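Local coordinates for protein ribosome-binding factor A (Thermus thermophilus, PDB 2DYJ) that assists late maturation of the 30S ribosomal subunit, associating with free 30S subunits and being required for efficient processing of 16S rRNA, at residues D25-L30 against L59-R64; G42-V47 against R84-P89; A6-Q11 against V36-D41. All coordinates share one frame; numbering follows the deposited sequence.

Contact 1 of 3, residues D25-L30 against L59-R64; sequences DPRLFL and LRALSR
R27 and A61 mark the closest backbone approach, CA to CA 6.5 Å, where a short 3-10 segment, 26-28, in the loop between helix 5-21 and strand 32-38 rests on helix 55-64. The loop is shaped by an Asx turn: D25 OD1 accepts the backbone N-H of R27, and L28 N returns to D25 O. No direct hydrogen bond joins the two segments, so packing carries the contact, helped by a water weakly held at D25: a salt bridge fixes a guanidinium whose face then serves as a packing surface. R27 NE and NH2 grip D25 side-on, one nitrogen to each oxygen, with NH2 to OD2 at 2.8 Å and NE to OD1 nearly straight at 170°. OD1 thus takes two N-H donors, on its syn and anti sides. The bend in the arginine chain at chi3 (-68°) helps turn the guanidinium back onto the carboxylate of D25, two residues earlier, and the bridge fixes its rotation. One face of the held group then lies against A61, whose CB sits 3.5 Å from R27 NE and 3.6 Å from D25 OD2. L28 CD2 adds apolar contacts to A61 CB and L62 CG at 3.7 and 3.8 Å, and L62 also touches F87 and V49. R60 and R64 bring like charge near R27, which the D25 carboxylate probably offsets. A water donates to A61 O at 2.7 Å and, weakly, to D25 OD2.

Contact 2 of 3, residues G42-V47 against R84-P89; sequences GSVLSV and RLEFLP
V44 to V47 run parallel to R84 to F87, their short axes 4.7 Å apart and 23° from alignment. Five backbone bonds hold the pair: R84 N to S43 O, L45 N to R84 O, E86 N to L45 O, V47 N to E86 O and L88 N to V47 O. On one face, S46 OG donates to E86 OE1 at 2.9 Å, meeting the oxygen nearly end-on; V44 CG1 lies 4.1 Å from E86 CB. With CG opposite its backbone N (chi1 176°) and the chain extended beyond, E86 carries its carboxylate across to the serine hydroxyl. An alanine here would probably leave the S46 hydroxyl without this acceptor and free to turn. The other face is apolar. L85 CD2 touches L45 CB at 3.9 Å, the two leucines side by side, and V47 CB rests 3.8 Å from F87 CD1. Further out, E66 receives R84 NH2 in a salt bridge and L85 N in a hydrogen bond, tying the edge strand to helix 66-74. Strand 44-50 is the middle strand of the KH-type alpha/beta domain's sheet, with 32-38 along its other edge; L12 and L16 of helix 5-21 pack on the apolar face, and L62 of helix 55-64 reaches F87.

Contact 3 of 3, residues A6-Q11 against V36-D41; sequences AHLEAQ and VRLSKD
E9 supplies the polar link between helix 5-21 and strand 32-38, accepting the backbone N-H of L38 at its carboxylate oxygen OE2. The bond is short, 2.7 Å from N to OE2, and nearly straight at 175°; it reaches the oxygen on its anti side, 28° out of the carboxylate plane. E9 leaves the helix with CG opposite its carbonyl carbon (chi1 -65°) and then runs extended, which gives it the length to cross to the strand. The same oxygen has a second partner, the ammonium of K5 one helical turn earlier, so it is shared between a main-chain donor and a positive charge that would probably favour the ionised carboxylate.

Helix and strand segments lie 8.2 Å apart at their axes, with an angle of 134° between their directions: helix 5-21 packs on the sheet of a KH-type alpha/beta fold, here at its edge strand.

The apolar contacts flank this bond. V36 CG2 comes up to the backbone of E9, 3.3 Å from its carbonyl O, and lies 3.9 Å from E9 CB. On the side toward the end of the strand, L8 and L38 meet through their CD2 methyls, a tight 3.5 Å apart. L38 also touches L45 of the adjacent strand and P83, while L8 reaches M79.

Overall arrangement
The three contacts illustrate how a small alpha/beta domain is tied together around one sheet. Contacts 2 and 3 have centres about 10 Å apart and share it: V44 O lies 2.8 Å from S39 N and S46 N 2.8 Å from R37 O, both probable hydrogen bonds, joining strand 44-50 to strand 32-38 and the residue just after it. Contact 1 meets contact 2 through helix 55-64, where L62 O packs 3.4 Å from F87 CE2; their centres are about 15 Å apart. Contacts 1 and 3 lie on opposite sides of the chain's centre, their nearest atoms about 10 Å apart. Contact 2 touches both. The protein binds the 30S subunit as a monomer.

Contact 1 of 3, residues D25-L30 against L59-R64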
ATOM      1  N   ASP A  25      11.661   5.007   6.839  1.00 27.36           N
ATOM      2  CA  ASP A  25      12.649   4.380   5.962  1.00 27.54           C
ATOM      3  C   ASP A  25      13.096   5.308   4.817  1.00 24.81           C
ATOM      4  O   ASP A  25      12.282   5.772   4.003  1.00 18.88           O
ATOM      5  CB  ASP A  25      12.088   3.064   5.405  1.00 27.74           C
ATOM      6  CG  ASP A  25      13.181   2.110   4.963  1.00 29.70           C
ATOM      7  OD1 ASP A  25      14.073   2.562   4.236  1.00 18.86           O
ATOM      8  OD2 ASP A  25      13.157   0.914   5.336  1.00 35.47           O
ATOM      9  N   PRO A  26      14.403   5.603   4.745  1.00 25.50           N
ATOM     10  CA  PRO A  26      14.904   6.476   3.678  1.00 21.87           C
ATOM     11  C   PRO A  26      14.664   5.943   2.256  1.00 18.53           C
ATOM     12  O   PRO A  26      14.635   6.720   1.292  1.00 18.59           O
ATOM     13  CB  PRO A  26      16.391   6.637   4.018  1.00 28.21           C
ATOM     14  CG  PRO A  26      16.700   5.479   4.922  1.00 28.77           C
ATOM     15  CD  PRO A  26      15.457   5.320   5.735  1.00 26.55           C
ATOM     16  N   ARG A  27      14.482   4.632   2.131  1.00 18.35           N
ATOM     17  CA  ARG A  27      14.216   4.020   0.831  1.00 15.87           C
ATOM     18  C   ARG A  27      12.847   4.461   0.309  1.00 18.03           C
ATOM     19  O   ARG A  27      12.548   4.326  -0.878  1.00 18.87           O
ATOM     20  CB  ARG A  27      14.259   2.497   0.952  1.00 18.81           C
ATOM     21  CG  ARG A  27      15.666   1.955   1.208  1.00 23.96           C
ATOM     22  CD  ARG A  27      15.672   0.448   1.445  1.00 18.91           C
ATOM     23  NE  ARG A  27      15.020   0.091   2.706  1.00 17.48           N
ATOM     24  CZ  ARG A  27      14.821  -1.165   3.107  1.00 22.80           C
ATOM     25  NH1 ARG A  27      15.220  -2.184   2.345  1.00 16.10           N
ATOM     26  NH2 ARG A  27      14.238  -1.409   4.268  1.00 19.14           N
ATOM     27  N   LEU A  28      12.028   5.017   1.195  1.00 13.43           N
ATOM     28  CA  LEU A  28      10.682   5.470   0.828  1.00 11.40           C
ATOM     29  C   LEU A  28      10.582   6.975   0.618  1.00 12.20           C
ATOM     30  O   LEU A  28       9.478   7.500   0.439  1.00 19.21           O
ATOM     31  CB  LEU A  28       9.685   5.072   1.926  1.00 11.55           C
ATOM     32  CG  LEU A  28       9.654   3.597   2.317  1.00 11.33           C
ATOM     33  CD1 LEU A  28       8.641   3.396   3.442  1.00 16.91           C
ATOM     34  CD2 LEU A  28       9.290   2.744   1.112  1.00 17.56           C
ATOM     35  N   PHE A  29      11.704   7.682   0.655  1.00 16.04           N
ATOM     36  CA  PHE A  29      11.652   9.138   0.483  1.00 15.60           C
ATOM     37  C   PHE A  29      11.094   9.493  -0.905  1.00 20.11           C
ATOM     38  O   PHE A  29      11.543   8.960  -1.918  1.00 13.70           O
ATOM     39  CB  PHE A  29      13.048   9.749   0.684  1.00 18.81           C
ATOM     40  CG  PHE A  29      13.088  11.249   0.517  1.00 27.96           C
ATOM     41  CD1 PHE A  29      12.141  12.060   1.143  1.00 32.11           C
ATOM     42  CD2 PHE A  29      14.056  11.850  -0.281  1.00 34.11           C
ATOM     43  CE1 PHE A  29      12.156  13.451   0.975  1.00 38.46           C
ATOM     44  CE2 PHE A  29      14.081  13.243  -0.457  1.00 26.69           C
ATOM     45  CZ  PHE A  29      13.133  14.041   0.169  1.00 32.14           C
ATOM     46  N   LEU A  30      10.091  10.369  -0.923  1.00 16.53           N
ATOM     47  CA  LEU A  30       9.426  10.826  -2.142  1.00 16.86           C
ATOM     48  C   LEU A  30       8.607   9.774  -2.877  1.00 20.06           C
ATOM     49  O   LEU A  30       8.135  10.015  -3.994  1.00 18.33           O
ATOM     50  CB  LEU A  30      10.435  11.433  -3.116  1.00 17.72           C
ATOM     51  CG  LEU A  30      11.200  12.633  -2.562  1.00 20.71           C
ATOM     52  CD1 LEU A  30      12.024  13.267  -3.690  1.00 19.67           C
ATOM     53  CD2 LEU A  30      10.211  13.639  -1.974  1.00 22.15           C
ATOM     54  N   LEU A  59      10.462  -1.242  -2.780  1.00 14.38           N
ATOM     55  CA  LEU A  59       9.528  -2.353  -2.680  1.00 11.80           C
ATOM     56  C   LEU A  59       9.910  -3.248  -1.508  1.00 13.75           C
ATOM     57  O   LEU A  59       9.039  -3.784  -0.836  1.00 12.81           O
ATOM     58  CB  LEU A  59       9.489  -3.156  -3.999  1.00 15.09           C
ATOM     59  CG  LEU A  59       8.984  -2.374  -5.224  1.00 21.90           C
ATOM     60  CD1 LEU A  59       9.062  -3.255  -6.462  1.00 20.01           C
ATOM     61  CD2 LEU A  59       7.549  -1.920  -5.009  1.00 19.10           C
ATOM     62  N   ARG A  60      11.206  -3.381  -1.230  1.00 15.26           N
ATOM     63  CA  ARG A  60      11.613  -4.244  -0.116  1.00 17.67           C
ATOM     64  C   ARG A  60      11.261  -3.595   1.200  1.00 16.03           C
ATOM     65  O   ARG A  60      10.871  -4.278   2.150  1.00 16.73           O
ATOM     66  CB  ARG A  60      13.115  -4.524  -0.136  1.00 18.04           C
ATOM     67  CG  ARG A  60      13.520  -5.616  -1.098  1.00 25.76           C
ATOM     68  CD  ARG A  60      14.943  -6.077  -0.779  1.00 29.41           C
ATOM     69  NE  ARG A  60      15.934  -5.057  -1.105  1.00 28.65           N
ATOM     70  CZ  ARG A  60      16.426  -4.858  -2.321  1.00 27.61           C
ATOM     71  NH1 ARG A  60      16.021  -5.613  -3.339  1.00 31.41           N
ATOM     72  NH2 ARG A  60      17.336  -3.912  -2.515  1.00 32.83           N
ATOM     73  N   ALA A  61      11.416  -2.273   1.247  1.00 16.11           N
ATOM     74  CA  ALA A  61      11.114  -1.498   2.447  1.00 16.61           C
ATOM     75  C   ALA A  61       9.635  -1.597   2.803  1.00 18.91           C
ATOM     76  O   ALA A  61       9.274  -1.741   3.982  1.00 15.15           O
ATOM     77  CB  ALA A  61      11.521  -0.023   2.251  1.00 12.51           C
ATOM     78  N   LEU A  62       8.774  -1.515   1.794  1.00 14.59           N
ATOM     79  CA  LEU A  62       7.334  -1.621   2.031  1.00 10.36           C
ATOM     80  C   LEU A  62       6.996  -3.033   2.466  1.00  9.40           C
ATOM     81  O   LEU A  62       6.265  -3.246   3.441  1.00 12.04           O
ATOM     82  CB  LEU A  62       6.568  -1.272   0.754  1.00 12.13           C
ATOM     83  CG  LEU A  62       6.644   0.199   0.347  1.00 14.78           C
ATOM     84  CD1 LEU A  62       6.198   0.357  -1.129  1.00 14.82           C
ATOM     85  CD2 LEU A  62       5.759   1.018   1.310  1.00 13.32           C
ATOM     86  N   SER A  63       7.536  -4.012   1.747  1.00  8.60           N
ATOM     87  CA  SER A  63       7.282  -5.415   2.080  1.00 11.12           C
ATOM     88  C   SER A  63       7.693  -5.699   3.532  1.00 14.30           C
ATOM     89  O   SER A  63       7.009  -6.412   4.267  1.00 14.06           O
ATOM     90  CB  SER A  63       8.077  -6.327   1.138  1.00 15.13           C
ATOM     91  OG  SER A  63       7.518  -6.297  -0.160  1.00 19.58           O
ATOM     92  N   ARG A  64       8.820  -5.135   3.945  1.00 14.44           N
ATOM     93  CA  ARG A  64       9.285  -5.365   5.311  1.00 17.91           C
ATOM     94  C   ARG A  64       8.342  -4.713   6.308  1.00 18.41           C
ATOM     95  O   ARG A  64       8.161  -5.217   7.426  1.00 19.34           O
ATOM     96  CB  ARG A  64      10.693  -4.811   5.502  1.00 21.22           C
ATOM     97  CG  ARG A  64      11.225  -5.023   6.914  1.00 32.61           C
ATOM     98  CD  ARG A  64      12.617  -4.475   7.070  1.00 41.13           C
ATOM     99  NE  ARG A  64      13.074  -4.557   8.454  1.00 49.47           N
ATOM    100  CZ  ARG A  64      14.259  -4.121   8.873  1.00 52.35           C
ATOM    101  NH1 ARG A  64      15.111  -3.575   8.010  1.00 46.12           N
ATOM    102  NH2 ARG A  64      14.587  -4.223  10.155  1.00 49.46           N
TER
HETATM  103  O   HOH W   1      10.592  -0.998   6.174  1.00 30.94           O

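Contact 2 of 3, residues G42-V47 against R84-P89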
ATOM      1  N   GLY A  42     -11.306  -9.676  -1.431  1.00 18.51           N
ATOM      2  CA  GLY A  42     -10.736  -8.764  -0.458  1.00 17.87           C
ATOM      3  C   GLY A  42      -9.562  -9.297   0.344  1.00 16.61           C
ATOM      4  O   GLY A  42      -9.127  -8.650   1.289  1.00 15.05           O
ATOM      5  N   SER A  43      -9.032 -10.464  -0.023  1.00 13.35           N
ATOM      6  CA  SER A  43      -7.905 -11.051   0.710  1.00 15.24           C
ATOM      7  C   SER A  43      -6.582 -10.331   0.563  1.00 12.83           C
ATOM      8  O   SER A  43      -5.789 -10.303   1.496  1.00 11.86           O
ATOM      9  CB  SER A  43      -7.682 -12.499   0.281  1.00 14.25           C
ATOM     10  OG  SER A  43      -8.792 -13.282   0.668  1.00 19.67           O
ATOM     11  N   VAL A  44      -6.335  -9.777  -0.617  1.00 10.74           N
ATOM     12  CA  VAL A  44      -5.074  -9.093  -0.879  1.00  8.88           C
ATOM     13  C   VAL A  44      -5.274  -7.778  -1.611  1.00 10.80           C
ATOM     14  O   VAL A  44      -6.088  -7.680  -2.523  1.00 13.49           O
ATOM     15  CB  VAL A  44      -4.146  -9.977  -1.752  1.00 14.45           C
ATOM     16  CG1 VAL A  44      -2.847  -9.222  -2.100  1.00 12.93           C
ATOM     17  CG2 VAL A  44      -3.848 -11.280  -1.035  1.00 12.08           C
ATOM     18  N   LEU A  45      -4.495  -6.779  -1.214  1.00 13.10           N
ATOM     19  CA  LEU A  45      -4.536  -5.469  -1.856  1.00  7.71           C
ATOM     20  C   LEU A  45      -3.196  -5.303  -2.559  1.00  8.69           C
ATOM     21  O   LEU A  45      -2.128  -5.391  -1.930  1.00  9.89           O
ATOM     22  CB  LEU A  45      -4.710  -4.347  -0.813  1.00  9.52           C
ATOM     23  CG  LEU A  45      -4.837  -2.934  -1.393  1.00 11.72           C
ATOM     24  CD1 LEU A  45      -6.229  -2.783  -1.991  1.00 12.69           C
ATOM     25  CD2 LEU A  45      -4.614  -1.881  -0.329  1.00 13.66           C
ATOM     26  N   SER A  46      -3.249  -5.119  -3.876  1.00 10.58           N
ATOM     27  CA  SER A  46      -2.036  -4.883  -4.662  1.00  9.33           C
ATOM     28  C   SER A  46      -1.878  -3.378  -4.621  1.00 13.81           C
ATOM     29  O   SER A  46      -2.822  -2.645  -4.921  1.00 12.33           O
ATOM     30  CB  SER A  46      -2.221  -5.355  -6.106  1.00 11.33           C
ATOM     31  OG  SER A  46      -2.334  -6.764  -6.145  1.00 14.45           O
ATOM     32  N   VAL A  47      -0.681  -2.925  -4.259  1.00  9.92           N
ATOM     33  CA  VAL A  47      -0.379  -1.502  -4.100  1.00 11.39           C
ATOM     34  C   VAL A  47       0.702  -1.130  -5.094  1.00  8.21           C
ATOM     35  O   VAL A  47       1.806  -1.648  -5.027  1.00 11.94           O
ATOM     36  CB  VAL A  47       0.138  -1.240  -2.666  1.00 12.01           C
ATOM     37  CG1 VAL A  47       0.354   0.259  -2.449  1.00 12.96           C
ATOM     38  CG2 VAL A  47      -0.858  -1.810  -1.625  1.00 12.29           C
ATOM     39  N   ARG A  84      -4.050  -8.354   3.032  1.00 11.53           N
ATOM     40  CA  ARG A  84      -2.608  -8.323   3.211  1.00 15.09           C
ATOM     41  C   ARG A  84      -2.147  -7.514   2.018  1.00 14.63           C
ATOM     42  O   ARG A  84      -2.875  -7.414   1.039  1.00 14.95           O
ATOM     43  CB  ARG A  84      -2.008  -9.731   3.200  1.00 12.74           C
ATOM     44  CG  ARG A  84      -2.561 -10.613   4.319  1.00 15.35           C
ATOM     45  CD  ARG A  84      -2.705  -9.851   5.649  1.00 11.03           C
ATOM     46  NE  ARG A  84      -1.435  -9.314   6.146  1.00 10.84           N
ATOM     47  CZ  ARG A  84      -1.222  -9.025   7.436  1.00 23.80           C
ATOM     48  NH1 ARG A  84      -2.192  -9.225   8.322  1.00 18.82           N
ATOM     49  NH2 ARG A  84      -0.054  -8.541   7.849  1.00 16.96           N
ATOM     50  N   LEU A  85      -0.951  -6.936   2.090  1.00 13.88           N
ATOM     51  CA  LEU A  85      -0.469  -6.065   1.021  1.00 11.23           C
ATOM     52  C   LEU A  85       0.621  -6.637   0.132  1.00 11.69           C
ATOM     53  O   LEU A  85       1.558  -7.257   0.623  1.00  9.35           O
ATOM     54  CB  LEU A  85       0.057  -4.772   1.635  1.00  9.61           C
ATOM     55  CG  LEU A  85      -0.879  -4.229   2.734  1.00 15.22           C
ATOM     56  CD1 LEU A  85      -0.211  -3.067   3.513  1.00 13.80           C
ATOM     57  CD2 LEU A  85      -2.165  -3.748   2.066  1.00 11.19           C
ATOM     58  N   GLU A  86       0.493  -6.402  -1.174  1.00 10.27           N
ATOM     59  CA  GLU A  86       1.493  -6.839  -2.138  1.00 11.51           C
ATOM     60  C   GLU A  86       1.971  -5.541  -2.790  1.00 11.53           C
ATOM     61  O   GLU A  86       1.149  -4.763  -3.273  1.00 12.26           O
ATOM     62  CB  GLU A  86       0.848  -7.751  -3.180  1.00 15.95           C
ATOM     63  CG  GLU A  86       1.798  -8.174  -4.278  1.00 17.15           C
ATOM     64  CD  GLU A  86       1.081  -8.843  -5.437  1.00 22.51           C
ATOM     65  OE1 GLU A  86      -0.137  -8.608  -5.604  1.00 17.18           O
ATOM     66  OE2 GLU A  86       1.747  -9.585  -6.191  1.00 21.79           O
ATOM     67  N   PHE A  87       3.282  -5.294  -2.798  1.00 10.41           N
ATOM     68  CA  PHE A  87       3.779  -4.050  -3.374  1.00 10.40           C
ATOM     69  C   PHE A  87       4.394  -4.268  -4.742  1.00 12.69           C
ATOM     70  O   PHE A  87       5.272  -5.117  -4.908  1.00 10.43           O
ATOM     71  CB  PHE A  87       4.777  -3.425  -2.423  1.00 12.75           C
ATOM     72  CG  PHE A  87       4.172  -3.115  -1.078  1.00  9.51           C
ATOM     73  CD1 PHE A  87       3.422  -1.964  -0.896  1.00  8.10           C
ATOM     74  CD2 PHE A  87       4.332  -4.003  -0.010  1.00 11.53           C
ATOM     75  CE1 PHE A  87       2.824  -1.687   0.356  1.00 13.86           C
ATOM     76  CE2 PHE A  87       3.743  -3.740   1.246  1.00  9.25           C
ATOM     77  CZ  PHE A  87       2.991  -2.578   1.419  1.00 14.16           C
ATOM     78  N   LEU A  88       3.928  -3.479  -5.706  1.00 12.06           N
ATOM     79  CA  LEU A  88       4.387  -3.592  -7.089  1.00 10.70           C
ATOM     80  C   LEU A  88       4.784  -2.243  -7.673  1.00 11.93           C
ATOM     81  O   LEU A  88       4.364  -1.194  -7.199  1.00 13.26           O
ATOM     82  CB  LEU A  88       3.259  -4.184  -7.953  1.00 12.46           C
ATOM     83  CG  LEU A  88       2.729  -5.561  -7.504  1.00 13.78           C
ATOM     84  CD1 LEU A  88       1.398  -5.876  -8.158  1.00 22.60           C
ATOM     85  CD2 LEU A  88       3.758  -6.631  -7.859  1.00 24.16           C
ATOM     86  N   PRO A  89       5.614  -2.257  -8.727  1.00 17.36           N
ATOM     87  CA  PRO A  89       6.043  -1.011  -9.370  1.00 17.82           C
ATOM     88  C   PRO A  89       4.832  -0.393 -10.087  1.00 16.44           C
ATOM     89  O   PRO A  89       3.924  -1.128 -10.510  1.00 16.16           O
ATOM     90  CB  PRO A  89       7.120  -1.482 -10.342  1.00 20.12           C
ATOM     91  CG  PRO A  89       6.648  -2.865 -10.709  1.00 23.66           C
ATOM     92  CD  PRO A  89       6.245  -3.427  -9.360  1.00 18.38           C
TER

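Contact 3 of 3, residues A6-Q11 against V36-D41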
ATOM      1  N   ALA A   6     -14.617  -0.187  -5.859  1.00 25.79           N
ATOM      2  CA  ALA A   6     -13.956   1.062  -6.206  1.00 29.20           C
ATOM      3  C   ALA A   6     -13.911   2.044  -5.039  1.00 26.28           C
ATOM      4  O   ALA A   6     -12.917   2.747  -4.856  1.00 28.17           O
ATOM      5  CB  ALA A   6     -14.645   1.702  -7.409  1.00 31.81           C
ATOM      6  N   HIS A   7     -14.974   2.106  -4.244  1.00 22.74           N
ATOM      7  CA  HIS A   7     -14.973   3.030  -3.110  1.00 26.92           C
ATOM      8  C   HIS A   7     -14.050   2.583  -1.978  1.00 27.40           C
ATOM      9  O   HIS A   7     -13.401   3.411  -1.326  1.00 24.01           O
ATOM     10  CB  HIS A   7     -16.384   3.223  -2.546  1.00 30.54           C
ATOM     11  CG  HIS A   7     -16.422   4.109  -1.340  1.00 39.51           C
ATOM     12  ND1 HIS A   7     -16.102   5.449  -1.394  1.00 39.80           N
ATOM     13  CD2 HIS A   7     -16.666   3.832  -0.037  1.00 41.19           C
ATOM     14  CE1 HIS A   7     -16.145   5.959  -0.176  1.00 42.59           C
ATOM     15  NE2 HIS A   7     -16.484   4.998   0.666  1.00 41.19           N
ATOM     16  N   LEU A   8     -13.987   1.280  -1.723  1.00 24.13           N
ATOM     17  CA  LEU A   8     -13.114   0.809  -0.655  1.00 21.15           C
ATOM     18  C   LEU A   8     -11.659   1.004  -1.089  1.00 14.83           C
ATOM     19  O   LEU A   8     -10.791   1.352  -0.276  1.00 19.13           O
ATOM     20  CB  LEU A   8     -13.384  -0.677  -0.338  1.00 15.61           C
ATOM     21  CG  LEU A   8     -12.465  -1.242   0.759  1.00 18.70           C
ATOM     22  CD1 LEU A   8     -12.753  -0.552   2.083  1.00 20.67           C
ATOM     23  CD2 LEU A   8     -12.652  -2.746   0.888  1.00 13.92           C
ATOM     24  N   GLU A   9     -11.389   0.805  -2.377  1.00 15.14           N
ATOM     25  CA  GLU A   9     -10.031   0.954  -2.870  1.00 15.65           C
ATOM     26  C   GLU A   9      -9.565   2.391  -2.737  1.00 21.82           C
ATOM     27  O   GLU A   9      -8.420   2.623  -2.404  1.00 18.22           O
ATOM     28  CB  GLU A   9      -9.924   0.471  -4.321  1.00 17.21           C
ATOM     29  CG  GLU A   9     -10.184  -1.017  -4.445  1.00 13.30           C
ATOM     30  CD  GLU A   9     -10.153  -1.516  -5.872  1.00 21.37           C
ATOM     31  OE1 GLU A   9     -10.490  -0.735  -6.779  1.00 17.55           O
ATOM     32  OE2 GLU A   9      -9.816  -2.702  -6.084  1.00 17.41           O
ATOM     33  N   ALA A  10     -10.452   3.358  -2.985  1.00 21.37           N
ATOM     34  CA  ALA A  10     -10.078   4.759  -2.836  1.00 19.92           C
ATOM     35  C   ALA A  10      -9.733   5.071  -1.368  1.00 21.20           C
ATOM     36  O   ALA A  10      -8.756   5.773  -1.083  1.00 20.17           O
ATOM     37  CB  ALA A  10     -11.214   5.659  -3.316  1.00 25.93           C
ATOM     38  N   GLN A  11     -10.520   4.548  -0.430  1.00 18.35           N
ATOM     39  CA  GLN A  11     -10.240   4.788   0.980  1.00 23.96           C
ATOM     40  C   GLN A  11      -8.901   4.159   1.387  1.00 21.63           C
ATOM     41  O   GLN A  11      -8.112   4.769   2.109  1.00 21.26           O
ATOM     42  CB  GLN A  11     -11.348   4.207   1.874  1.00 30.48           C
ATOM     43  CG  GLN A  11     -12.732   4.807   1.671  1.00 35.84           C
ATOM     44  CD  GLN A  11     -13.759   4.272   2.672  1.00 46.04           C
ATOM     45  OE1 GLN A  11     -14.905   4.730   2.713  1.00 47.85           O
ATOM     46  NE2 GLN A  11     -13.349   3.300   3.482  1.00 42.71           N
ATOM     47  N   VAL A  36      -4.238   1.184  -6.178  1.00 16.50           N
ATOM     48  CA  VAL A  36      -4.355  -0.066  -5.431  1.00 13.95           C
ATOM     49  C   VAL A  36      -5.482  -0.831  -6.087  1.00 20.23           C
ATOM     50  O   VAL A  36      -6.372  -0.238  -6.704  1.00 22.72           O
ATOM     51  CB  VAL A  36      -4.683   0.148  -3.925  1.00 11.13           C
ATOM     52  CG1 VAL A  36      -3.639   1.073  -3.302  1.00 15.17           C
ATOM     53  CG2 VAL A  36      -6.097   0.722  -3.746  1.00 22.34           C
ATOM     54  N   ARG A  37      -5.437  -2.150  -5.974  1.00 18.01           N
ATOM     55  CA  ARG A  37      -6.479  -2.993  -6.537  1.00 14.58           C
ATOM     56  C   ARG A  37      -6.678  -4.135  -5.552  1.00 15.16           C
ATOM     57  O   ARG A  37      -5.724  -4.823  -5.194  1.00 12.23           O
ATOM     58  CB  ARG A  37      -6.038  -3.527  -7.897  1.00 17.77           C
ATOM     59  CG  ARG A  37      -7.052  -4.441  -8.565  1.00 31.34           C
ATOM     60  CD  ARG A  37      -6.411  -5.153  -9.750  1.00 40.41           C
ATOM     61  NE  ARG A  37      -5.245  -5.929  -9.323  1.00 48.61           N
ATOM     62  CZ  ARG A  37      -4.421  -6.564 -10.150  1.00 54.18           C
ATOM     63  NH1 ARG A  37      -4.629  -6.522 -11.463  1.00 53.29           N
ATOM     64  NH2 ARG A  37      -3.386  -7.241  -9.661  1.00 56.93           N
ATOM     65  N   LEU A  38      -7.910  -4.312  -5.091  1.00 15.33           N
ATOM     66  CA  LEU A  38      -8.221  -5.369  -4.128  1.00 16.41           C
ATOM     67  C   LEU A  38      -8.624  -6.639  -4.865  1.00 18.91           C
ATOM     68  O   LEU A  38      -9.272  -6.568  -5.913  1.00 14.74           O
ATOM     69  CB  LEU A  38      -9.366  -4.898  -3.223  1.00 27.88           C
ATOM     70  CG  LEU A  38      -9.593  -5.544  -1.856  1.00 28.57           C
ATOM     71  CD1 LEU A  38      -8.346  -5.442  -1.005  1.00 27.30           C
ATOM     72  CD2 LEU A  38     -10.766  -4.843  -1.167  1.00 33.27           C
ATOM     73  N   SER A  39      -8.224  -7.799  -4.341  1.00 15.95           N
ATOM     74  CA  SER A  39      -8.597  -9.069  -4.957  1.00 19.51           C
ATOM     75  C   SER A  39     -10.112  -9.255  -4.828  1.00 20.59           C
ATOM     76  O   SER A  39     -10.756  -8.651  -3.964  1.00 19.71           O
ATOM     77  CB  SER A  39      -7.846 -10.248  -4.292  1.00 15.01           C
ATOM     78  OG  SER A  39      -8.079 -10.319  -2.891  1.00 17.32           O
ATOM     79  N   LYS A  40     -10.674 -10.088  -5.697  1.00 21.55           N
ATOM     80  CA  LYS A  40     -12.116 -10.356  -5.722  1.00 23.64           C
ATOM     81  C   LYS A  40     -12.751 -10.540  -4.348  1.00 22.82           C
ATOM     82  O   LYS A  40     -13.820 -10.001  -4.070  1.00 25.15           O
ATOM     83  CB  LYS A  40     -12.397 -11.612  -6.556  1.00 29.45           C
ATOM     84  CG  LYS A  40     -11.796 -11.597  -7.951  1.00 42.42           C
ATOM     85  CD  LYS A  40     -11.874 -12.986  -8.587  1.00 52.83           C
ATOM     86  CE  LYS A  40     -11.198 -13.025  -9.950  1.00 54.09           C
ATOM     87  NZ  LYS A  40     -11.161 -14.410 -10.510  1.00 60.06           N
ATOM     88  N   ASP A  41     -12.081 -11.297  -3.487  1.00 22.44           N
ATOM     89  CA  ASP A  41     -12.598 -11.593  -2.159  1.00 18.68           C
ATOM     90  C   ASP A  41     -12.062 -10.703  -1.050  1.00 21.14           C
ATOM     91  O   ASP A  41     -12.318 -10.955   0.128  1.00 18.75           O
ATOM     92  CB  ASP A  41     -12.295 -13.059  -1.838  1.00 27.98           C
ATOM     93  CG  ASP A  41     -10.794 -13.338  -1.743  1.00 35.77           C
ATOM     94  OD1 ASP A  41      -9.976 -12.591  -2.350  1.00 25.20           O
ATOM     95  OD2 ASP A  41     -10.434 -14.318  -1.063  1.00 46.67           O
TER